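Local coordinates for protein pyrrolidone-carboxylate peptidase (PDB 1X10) that removes N-terminal pyroglutamyl (5-oxoproline) residues from peptides, generally unless proline follows, as a cytoplasmic thiol peptidase of family C15 that assembles into a homotetramer, at residues E14-T19 with P171-D176; L41-G46 with P91-K96; R73-I78 with P130-N135. The protein carries 3 engineered substitutions. All blocks are in the same frame, centred on the assembly; numbering follows the deposited sequence.

Contact 1 (E14-T19 with P171-D176)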
loop_
_atom_site.group_PDB
_atom_site.type_symbol
_atom_site.label_atom_id
_atom_site.label_comp_id
_atom_site.label_asym_id
_atom_site.label_seq_id
_atom_site.Cartn_x
_atom_site.Cartn_y
_atom_site.Cartn_z
ATOM N N GLU A 14 -9.965 -6.005 -18.031
ATOM C CA GLU A 14 -10.502 -7.067 -17.185
ATOM C C GLU A 14 -11.465 -7.929 -17.982
ATOM O O GLU A 14 -12.192 -7.427 -18.837
ATOM C CB GLU A 14 -11.242 -6.479 -15.980
ATOM C CG GLU A 14 -10.348 -5.863 -14.921
ATOM C CD GLU A 14 -9.308 -6.837 -14.395
ATOM O OE1 GLU A 14 -9.637 -8.026 -14.189
ATOM O OE2 GLU A 14 -8.158 -6.408 -14.176
ATOM N N LYS A 15 -11.467 -9.228 -17.714
ATOM C CA LYS A 15 -12.378 -10.118 -18.417
ATOM C C LYS A 15 -13.766 -10.030 -17.801
ATOM O O LYS A 15 -14.764 -10.287 -18.469
ATOM C CB LYS A 15 -11.865 -11.559 -18.376
ATOM C CG LYS A 15 -10.880 -11.868 -19.496
ATOM C CD LYS A 15 -9.679 -10.933 -19.460
ATOM C CE LYS A 15 -9.172 -10.615 -20.864
ATOM N NZ LYS A 15 -10.164 -9.804 -21.636
ATOM N N ILE A 16 -13.827 -9.650 -16.529
ATOM C CA ILE A 16 -15.110 -9.526 -15.850
ATOM C C ILE A 16 -15.201 -8.293 -14.962
ATOM O O ILE A 16 -14.200 -7.651 -14.637
ATOM C CB ILE A 16 -15.405 -10.742 -14.945
ATOM C CG1 ILE A 16 -14.491 -10.702 -13.720
ATOM C CG2 ILE A 16 -15.204 -12.043 -15.721
ATOM C CD1 ILE A 16 -14.830 -11.730 -12.660
ATOM N N ASN A 17 -16.433 -7.976 -14.586
ATOM C CA ASN A 17 -16.733 -6.876 -13.690
ATOM C C ASN A 17 -17.771 -7.501 -12.768
ATOM O O ASN A 17 -18.889 -7.789 -13.188
ATOM C CB ASN A 17 -17.346 -5.689 -14.440
ATOM C CG ASN A 17 -17.512 -4.475 -13.548
ATOM O OD1 ASN A 17 -17.882 -4.605 -12.385
ATOM N ND2 ASN A 17 -17.240 -3.293 -14.088
ATOM N N PRO A 18 -17.408 -7.730 -11.501
ATOM C CA PRO A 18 -18.354 -8.335 -10.563
ATOM C C PRO A 18 -19.686 -7.597 -10.408
ATOM O O PRO A 18 -20.695 -8.212 -10.056
ATOM C CB PRO A 18 -17.554 -8.402 -9.261
ATOM C CG PRO A 18 -16.633 -7.236 -9.368
ATOM C CD PRO A 18 -16.171 -7.323 -10.811
ATOM N N THR A 19 -19.700 -6.294 -10.677
ATOM C CA THR A 19 -20.944 -5.536 -10.530
ATOM C C THR A 19 -21.957 -5.880 -11.621
ATOM O O THR A 19 -23.155 -5.669 -11.454
ATOM C CB THR A 19 -20.686 -4.004 -10.495
ATOM O OG1 THR A 19 -20.190 -3.553 -11.760
ATOM C CG2 THR A 19 -19.674 -3.675 -9.408
ATOM N N PRO A 171 -11.778 -12.297 -5.707
ATOM C CA PRO A 171 -10.588 -13.159 -5.782
ATOM C C PRO A 171 -10.108 -13.662 -7.144
ATOM O O PRO A 171 -8.920 -13.559 -7.455
ATOM C CB PRO A 171 -10.932 -14.303 -4.829
ATOM C CG PRO A 171 -11.726 -13.591 -3.765
ATOM C CD PRO A 171 -12.654 -12.723 -4.599
ATOM N N GLU A 172 -11.007 -14.207 -7.954
ATOM C CA GLU A 172 -10.601 -14.728 -9.257
ATOM C C GLU A 172 -9.948 -13.688 -10.162
ATOM O O GLU A 172 -9.193 -14.041 -11.069
ATOM C CB GLU A 172 -11.793 -15.360 -9.976
ATOM C CG GLU A 172 -12.979 -14.438 -10.148
ATOM C CD GLU A 172 -14.193 -15.168 -10.682
ATOM O OE1 GLU A 172 -14.316 -15.309 -11.921
ATOM O OE2 GLU A 172 -15.018 -15.615 -9.855
ATOM N N GLN A 173 -10.227 -12.412 -9.915
ATOM C CA GLN A 173 -9.649 -11.346 -10.729
ATOM C C GLN A 173 -8.193 -11.063 -10.356
ATOM O O GLN A 173 -7.477 -10.391 -11.097
ATOM C CB GLN A 173 -10.460 -10.057 -10.570
ATOM C CG GLN A 173 -11.866 -10.116 -11.148
ATOM C CD GLN A 173 -12.579 -8.782 -11.046
ATOM O OE1 GLN A 173 -12.971 -8.358 -9.958
ATOM N NE2 GLN A 173 -12.736 -8.103 -12.181
ATOM N N ILE A 174 -7.766 -11.574 -9.205
ATOM C CA ILE A 174 -6.405 -11.352 -8.722
ATOM C C ILE A 174 -5.379 -12.317 -9.324
ATOM O O ILE A 174 -4.197 -11.982 -9.462
ATOM C CB ILE A 174 -6.341 -11.489 -7.176
ATOM C CG1 ILE A 174 -7.389 -10.582 -6.522
ATOM C CG2 ILE A 174 -4.945 -11.140 -6.675
ATOM C CD1 ILE A 174 -7.245 -9.115 -6.856
ATOM N N ILE A 175 -5.834 -13.508 -9.689
ATOM C CA ILE A 175 -4.952 -14.536 -10.230
ATOM C C ILE A 175 -3.890 -14.073 -11.233
ATOM O O ILE A 175 -2.697 -14.264 -10.992
ATOM C CB ILE A 175 -5.766 -15.688 -10.857
ATOM C CG1 ILE A 175 -6.799 -16.207 -9.851
ATOM C CG2 ILE A 175 -4.832 -16.824 -11.268
ATOM C CD1 ILE A 175 -6.221 -16.547 -8.481
ATOM N N ASP A 176 -4.296 -13.465 -12.345
ATOM C CA ASP A 176 -3.306 -13.029 -13.333
ATOM C C ASP A 176 -2.530 -11.766 -12.957
ATOM O O ASP A 176 -1.656 -11.329 -13.703
ATOM C CB ASP A 176 -3.961 -12.845 -14.706
ATOM C CG ASP A 176 -5.053 -11.803 -14.700
ATOM O OD1 ASP A 176 -4.794 -10.668 -14.241
ATOM O OD2 ASP A 176 -6.170 -12.116 -15.163
HETATM O O HOH W 1 -11.490 -9.568 -14.638
HETATM O O HOH W 2 -7.686 -10.166 -13.994
#
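Glu14 OE1 and Gln173 NE2 meet through one water molecule, which also ties in the backbone of Ile16. The water donates to Glu14 OE1 at 2.5 Å and accepts from Ile16 N (3.0 Å) and from Gln173 NE2 (3.1 Å), replacing a direct bond between carboxylate and amide, whose planes are 89° apart. A second water lies 2.9 Å from Glu14 OE1 and bridges toward Asp176 OD2, though it cannot serve every acceptor near it at once. The other carboxylate oxygen, Glu14 OE2, forms a salt bridge with Lys177.

Gln173 extends beyond CG, chi2 -176°, which carries its amide past the Ile16 side chain to Pro18. Gln173 NE2 is 2.9 Å from Ile16 O, but the angle is too poor for a hydrogen bond. Gln173 OE1 rests 3.5 Å from Pro18 CD and accepts from Ile170 N. The Ile16 branch CG1-CD1 lies against Gln173 CG, and Ile16 CD1 reaches Glu172 OE1 at 3.7 Å, the two side chains crossing at about a right angle.

The segment 171-176, which runs into short helix 175-178, docks onto the loop leading into helix 18-26. Asn17 caps that helix through Thr19 N, while Pro18 packs on Leu69 of strand 63-69 and Val167 of strand 161-167.

Contact 2 (L41-G46 with P91-K96)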
loop_
_atom_site.group_PDB
_atom_site.type_symbol
_atom_site.label_atom_id
_atom_site.label_comp_id
_atom_site.label_asym_id
_atom_site.label_seq_id
_atom_site.Cartn_x
_atom_site.Cartn_y
_atom_site.Cartn_z
ATOM N N LEU A 41 -24.702 -1.194 -17.171
ATOM C CA LEU A 41 -24.360 -0.001 -17.941
ATOM C C LEU A 41 -23.029 -0.163 -18.661
ATOM O O LEU A 41 -22.131 -0.853 -18.176
ATOM C CB LEU A 41 -24.270 1.211 -17.016
ATOM C CG LEU A 41 -25.543 1.559 -16.247
ATOM C CD1 LEU A 41 -25.257 2.712 -15.278
ATOM C CD2 LEU A 41 -26.640 1.941 -17.234
ATOM N N PRO A 42 -22.886 0.467 -19.835
ATOM C CA PRO A 42 -21.629 0.362 -20.576
ATOM C C PRO A 42 -20.607 1.303 -19.940
ATOM O O PRO A 42 -20.985 2.320 -19.359
ATOM C CB PRO A 42 -22.024 0.812 -21.979
ATOM C CG PRO A 42 -23.044 1.886 -21.690
ATOM C CD PRO A 42 -23.886 1.241 -20.596
ATOM N N VAL A 43 -19.328 0.955 -20.018
ATOM C CA VAL A 43 -18.288 1.813 -19.462
ATOM C C VAL A 43 -17.856 2.699 -20.629
ATOM O O VAL A 43 -16.746 2.589 -21.154
ATOM C CB VAL A 43 -17.095 0.984 -18.931
ATOM C CG1 VAL A 43 -16.030 1.908 -18.347
ATOM C CG2 VAL A 43 -17.580 0.020 -17.844
ATOM N N VAL A 44 -18.768 3.583 -21.020
ATOM C CA VAL A 44 -18.564 4.480 -22.149
ATOM C C VAL A 44 -19.239 5.818 -21.881
ATOM O O VAL A 44 -20.435 5.865 -21.620
ATOM C CB VAL A 44 -19.195 3.880 -23.425
ATOM C CG1 VAL A 44 -18.984 4.826 -24.611
ATOM C CG2 VAL A 44 -18.608 2.495 -23.698
ATOM N N PHE A 45 -18.478 6.906 -21.943
ATOM C CA PHE A 45 -19.063 8.218 -21.716
ATOM C C PHE A 45 -20.089 8.497 -22.815
ATOM O O PHE A 45 -19.899 8.101 -23.963
ATOM C CB PHE A 45 -17.986 9.304 -21.732
ATOM C CG PHE A 45 -17.021 9.221 -20.583
ATOM C CD1 PHE A 45 -15.722 8.757 -20.773
ATOM C CD2 PHE A 45 -17.411 9.621 -19.309
ATOM C CE1 PHE A 45 -14.822 8.698 -19.706
ATOM C CE2 PHE A 45 -16.523 9.567 -18.237
ATOM C CZ PHE A 45 -15.223 9.105 -18.436
ATOM N N GLY A 46 -21.167 9.188 -22.457
ATOM C CA GLY A 46 -22.207 9.492 -23.424
ATOM C C GLY A 46 -23.224 8.367 -23.477
ATOM O O GLY A 46 -24.360 8.522 -23.030
ATOM N N PRO A 91 -8.853 5.604 -20.872
ATOM C CA PRO A 91 -9.995 5.859 -21.753
ATOM C C PRO A 91 -11.161 4.921 -21.446
ATOM O O PRO A 91 -10.981 3.894 -20.786
ATOM C CB PRO A 91 -9.414 5.617 -23.141
ATOM C CG PRO A 91 -8.429 4.524 -22.893
ATOM C CD PRO A 91 -7.755 4.946 -21.602
ATOM N N ASP A 92 -12.356 5.278 -21.908
ATOM C CA ASP A 92 -13.508 4.419 -21.684
ATOM C C ASP A 92 -13.426 3.272 -22.687
ATOM O O ASP A 92 -12.460 3.188 -23.448
ATOM C CB ASP A 92 -14.819 5.208 -21.827
ATOM C CG ASP A 92 -15.064 5.719 -23.234
ATOM O OD1 ASP A 92 -16.009 6.523 -23.397
ATOM O OD2 ASP A 92 -14.337 5.330 -24.171
ATOM N N ASN A 93 -14.428 2.397 -22.694
ATOM C CA ASN A 93 -14.422 1.248 -23.591
ATOM C C ASN A 93 -14.422 1.558 -25.086
ATOM O O ASN A 93 -14.254 0.653 -25.905
ATOM C CB ASN A 93 -15.585 0.308 -23.250
ATOM C CG ASN A 93 -15.274 -0.599 -22.061
ATOM O OD1 ASN A 93 -16.148 -1.309 -21.557
ATOM N ND2 ASN A 93 -14.021 -0.581 -21.617
ATOM N N GLU A 94 -14.612 2.818 -25.454
ATOM C CA GLU A 94 -14.596 3.169 -26.871
ATOM C C GLU A 94 -13.383 4.044 -27.183
ATOM O O GLU A 94 -13.333 4.714 -28.217
ATOM C CB GLU A 94 -15.893 3.877 -27.273
ATOM C CG GLU A 94 -17.147 3.082 -26.931
ATOM C CD GLU A 94 -18.346 3.451 -27.791
ATOM O OE1 GLU A 94 -18.537 4.646 -28.087
ATOM O OE2 GLU A 94 -19.109 2.534 -28.162
ATOM N N GLY A 95 -12.411 4.030 -26.276
ATOM C CA GLY A 95 -11.191 4.798 -26.467
ATOM C C GLY A 95 -11.252 6.279 -26.135
ATOM O O GLY A 95 -10.300 7.012 -26.400
ATOM N N LYS A 96 -12.359 6.729 -25.555
ATOM C CA LYS A 96 -12.506 8.137 -25.209
ATOM C C LYS A 96 -11.924 8.455 -23.835
ATOM O O LYS A 96 -12.371 7.922 -22.819
ATOM C CB LYS A 96 -13.985 8.551 -25.260
ATOM C CG LYS A 96 -14.585 8.531 -26.664
ATOM C CD LYS A 96 -15.925 9.263 -26.739
ATOM C CE LYS A 96 -17.123 8.339 -26.528
ATOM N NZ LYS A 96 -17.248 7.789 -25.160
#
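Val44, Phe45 and Asp92 carry this contact, in which an Asx turn and a type I beta turn, both starting at Asp92, dock onto the loop between strand 34-41 and helix 47-59. Val44 buries the largest area. With CG1 anti to the backbone N, both its methyls meet the turn: Val44 CG1 touches Glu94 CG at 3.4 Å, while CG2 packs on the same carbon and on Asn93 CB. The Val44 and Glu94 side chains cross at about a right angle, and the Glu94 carboxylate continues to a salt bridge with Lys47.

Asp92 organises the turn with one oxygen and reaches across with the other. OD2 accepts from Glu94 N and Lys96 N from opposite faces of the carboxylate, both well out of its plane. Asp92 OD1 accepts from Phe45 N (2.9 Å) on its anti side, 20° out of plane. Lys96 NZ makes a salt bridge to Asp92 OD1 at 2.5 Å, unusually short, so its exact geometry is doubtful. The three backbone donors, Phe45 N, Glu94 N and Lys96 N, should fix the rotation of the group and probably favour its ionised form.

Phe45 sets its ring obliquely against Asp92, Phe45 CD1 being 3.5 Å from Asp92 OD1, and Tyr144 of helix 141-156 meets the ring edge-to-face. The backbones are pinned alongside by Asn93 N donating to Val43 O at 2.8 Å, a nearly straight bond (170°), at the residue centring an inverse gamma turn. Lys96, bent at chi3 and chi4, brings NZ within 2.9 Å of Phe45 O, to which it donates, tilted from the carbonyl plane.

Contact 3 (R73-I78 with P130-N135); sequences RSAISI and PAYISN
Four backbone hydrogen bonds join Ile76-Ile78 to Pro130-Ser134, strands 76-78 and 131-134 running parallel in the central sheet: Ile76 N to Pro130 O, Tyr132 N to Ile76 O, Ile78 N to Tyr132 O and Ser134 N to Ile78 O, at 2.8 to 3.0 Å. The axes of these short segments are turned 37° from each other. Supporting CA-H...O contacts include Ala131 CA to Ile76 O at 3.0 Å.

Apolar contacts differ between the faces. On the face bearing Ile76, Ile78, Ala131 and Ile133, Ala131 CB meets Ile76 CB at 3.8 Å, and Ile78 and Ala131 pack on helix 117-126. On the other, Ser77 CB lies over one face of the Tyr132 ring, 4.0 Å from the centroid and 22° off the normal, a CH-pi contact. The ring is swung there by chi1 66°, which places CG between the backbone N and the carbonyl carbon.

Polar groups gather beyond the ring. Arg73 grips Ser77 OG side-on with NE and NH2, the oxygen lying in the guanidinium plane; NH2 is the closer at 2.8 Å. Tyr132 OH meets Arg73 CG at 3.3 Å and shares a water with Ser74 N.

Arg73 NH2 also forms a salt bridge with catalytic Glu79, whose OE2 is bonded to Ser134 OG. These links hold the Glu79 carboxylate between Arg73, itself anchored on Ser77, and Ser134 of strand 131-134, two second-shell groups that orient it.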
loop_
_atom_site.group_PDB
_atom_site.type_symbol
_atom_site.label_atom_id
_atom_site.label_comp_id
_atom_site.label_asym_id
_atom_site.label_seq_id
_atom_site.Cartn_x
_atom_site.Cartn_y
_atom_site.Cartn_z
ATOM N N ARG A 73 -9.214 -1.165 -3.907
ATOM C CA ARG A 73 -9.849 -0.951 -2.616
ATOM C C ARG A 73 -10.048 -2.279 -1.894
ATOM O O ARG A 73 -10.355 -3.302 -2.509
ATOM C CB ARG A 73 -11.140 -0.147 -2.793
ATOM C CG ARG A 73 -10.804 1.344 -2.780
ATOM C CD ARG A 73 -11.467 2.187 -3.845
ATOM N NE ARG A 73 -12.768 2.678 -3.429
ATOM C CZ ARG A 73 -13.230 3.906 -3.674
ATOM N NH1 ARG A 73 -12.498 4.796 -4.332
ATOM N NH2 ARG A 73 -14.438 4.237 -3.265
ATOM N N SER A 74 -9.837 -2.252 -0.585
ATOM C CA SER A 74 -9.896 -3.447 0.258
ATOM C C SER A 74 -11.209 -3.780 0.937
ATOM O O SER A 74 -11.338 -4.848 1.542
ATOM C CB SER A 74 -8.828 -3.343 1.341
ATOM O OG SER A 74 -9.114 -2.244 2.190
ATOM N N ALA A 75 -12.176 -2.873 0.862
ATOM C CA ALA A 75 -13.458 -3.108 1.497
ATOM C C ALA A 75 -14.557 -2.407 0.720
ATOM O O ALA A 75 -14.284 -1.641 -0.209
ATOM C CB ALA A 75 -13.424 -2.592 2.930
ATOM N N ILE A 76 -15.801 -2.684 1.098
ATOM C CA ILE A 76 -16.944 -2.048 0.455
ATOM C C ILE A 76 -16.846 -0.559 0.759
ATOM O O ILE A 76 -16.550 -0.169 1.893
ATOM C CB ILE A 76 -18.283 -2.568 1.031
ATOM C CG1 ILE A 76 -18.455 -4.061 0.722
ATOM C CG2 ILE A 76 -19.449 -1.748 0.464
ATOM C CD1 ILE A 76 -18.537 -4.397 -0.768
ATOM N N SER A 77 -17.065 0.282 -0.241
ATOM C CA SER A 77 -17.016 1.712 -0.006
ATOM C C SER A 77 -18.288 2.373 -0.505
ATOM O O SER A 77 -18.761 2.097 -1.608
ATOM C CB SER A 77 -15.778 2.347 -0.663
ATOM O OG SER A 77 -15.681 2.033 -2.038
ATOM N N ILE A 78 -18.840 3.235 0.337
ATOM C CA ILE A 78 -20.068 3.959 0.029
ATOM C C ILE A 78 -19.679 5.401 -0.276
ATOM O O ILE A 78 -19.105 6.090 0.570
ATOM C CB ILE A 78 -21.025 3.901 1.230
ATOM C CG1 ILE A 78 -21.234 2.433 1.637
ATOM C CG2 ILE A 78 -22.356 4.547 0.868
ATOM C CD1 ILE A 78 -21.739 2.240 3.070
ATOM N N PRO A 130 -16.671 -5.559 6.039
ATOM C CA PRO A 130 -15.899 -4.315 6.115
ATOM C C PRO A 130 -16.384 -3.291 5.089
ATOM O O PRO A 130 -16.552 -3.598 3.903
ATOM C CB PRO A 130 -14.457 -4.774 5.873
ATOM C CG PRO A 130 -14.601 -6.098 5.178
ATOM C CD PRO A 130 -15.796 -6.723 5.830
ATOM N N ALA A 131 -16.622 -2.074 5.559
ATOM C CA ALA A 131 -17.108 -1.010 4.697
ATOM C C ALA A 131 -16.745 0.343 5.286
ATOM O O ALA A 131 -16.612 0.490 6.505
ATOM C CB ALA A 131 -18.629 -1.122 4.540
ATOM N N TYR A 132 -16.576 1.331 4.418
ATOM C CA TYR A 132 -16.250 2.677 4.860
ATOM C C TYR A 132 -16.842 3.687 3.880
ATOM O O TYR A 132 -17.304 3.315 2.790
ATOM C CB TYR A 132 -14.731 2.847 4.967
ATOM C CG TYR A 132 -13.997 2.767 3.653
ATOM C CD1 TYR A 132 -13.676 3.922 2.941
ATOM C CD2 TYR A 132 -13.610 1.535 3.122
ATOM C CE1 TYR A 132 -12.988 3.855 1.734
ATOM C CE2 TYR A 132 -12.921 1.457 1.919
ATOM C CZ TYR A 132 -12.614 2.623 1.231
ATOM O OH TYR A 132 -11.928 2.556 0.045
ATOM N N ILE A 133 -16.851 4.954 4.277
ATOM C CA ILE A 133 -17.386 6.008 3.431
ATOM C C ILE A 133 -16.246 6.597 2.606
ATOM O O ILE A 133 -15.231 7.025 3.152
ATOM C CB ILE A 133 -18.042 7.149 4.270
ATOM C CG1 ILE A 133 -19.438 6.742 4.773
ATOM C CG2 ILE A 133 -18.262 8.380 3.385
ATOM C CD1 ILE A 133 -19.569 5.333 5.244
ATOM N N SER A 134 -16.418 6.602 1.287
ATOM C CA SER A 134 -15.420 7.159 0.381
ATOM C C SER A 134 -15.820 8.594 0.053
ATOM O O SER A 134 -17.006 8.888 -0.135
ATOM C CB SER A 134 -15.347 6.333 -0.907
ATOM O OG SER A 134 -14.610 7.014 -1.905
ATOM N N ASN A 135 -14.830 9.484 -0.020
ATOM C CA ASN A 135 -15.099 10.885 -0.313
ATOM C C ASN A 135 -14.800 11.287 -1.754
ATOM O O ASN A 135 -14.832 12.469 -2.109
ATOM C CB ASN A 135 -14.347 11.760 0.683
ATOM C CG ASN A 135 -14.864 11.572 2.092
ATOM O OD1 ASN A 135 -14.090 11.460 3.045
ATOM N ND2 ASN A 135 -16.184 11.532 2.230
HETATM O O HOH W 3 -9.659 0.693 0.548
#

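All three contacts lie near the active site but do not touch one another. Contact 3 comes nearest: the side chain of Arg73 is about 3 Å from that of Glu79, and that of Ser77 about 3 Å from that of His166. Contacts 1 and 2 are farther off, the side chains of Asn17 and Val43 each lying about 8 Å from that of Ser142, the engineered residue at the third catalytic position. Contacts 1 and 2 come within about 5 Å at their nearest atoms, and Glu9 bonds to both Asn17 and Val43. Contacts 2 and 3 are about 24 Å apart between centres. Contacts 1 and 3 also touch the second subunit, where Pro171 packs against its Pro130.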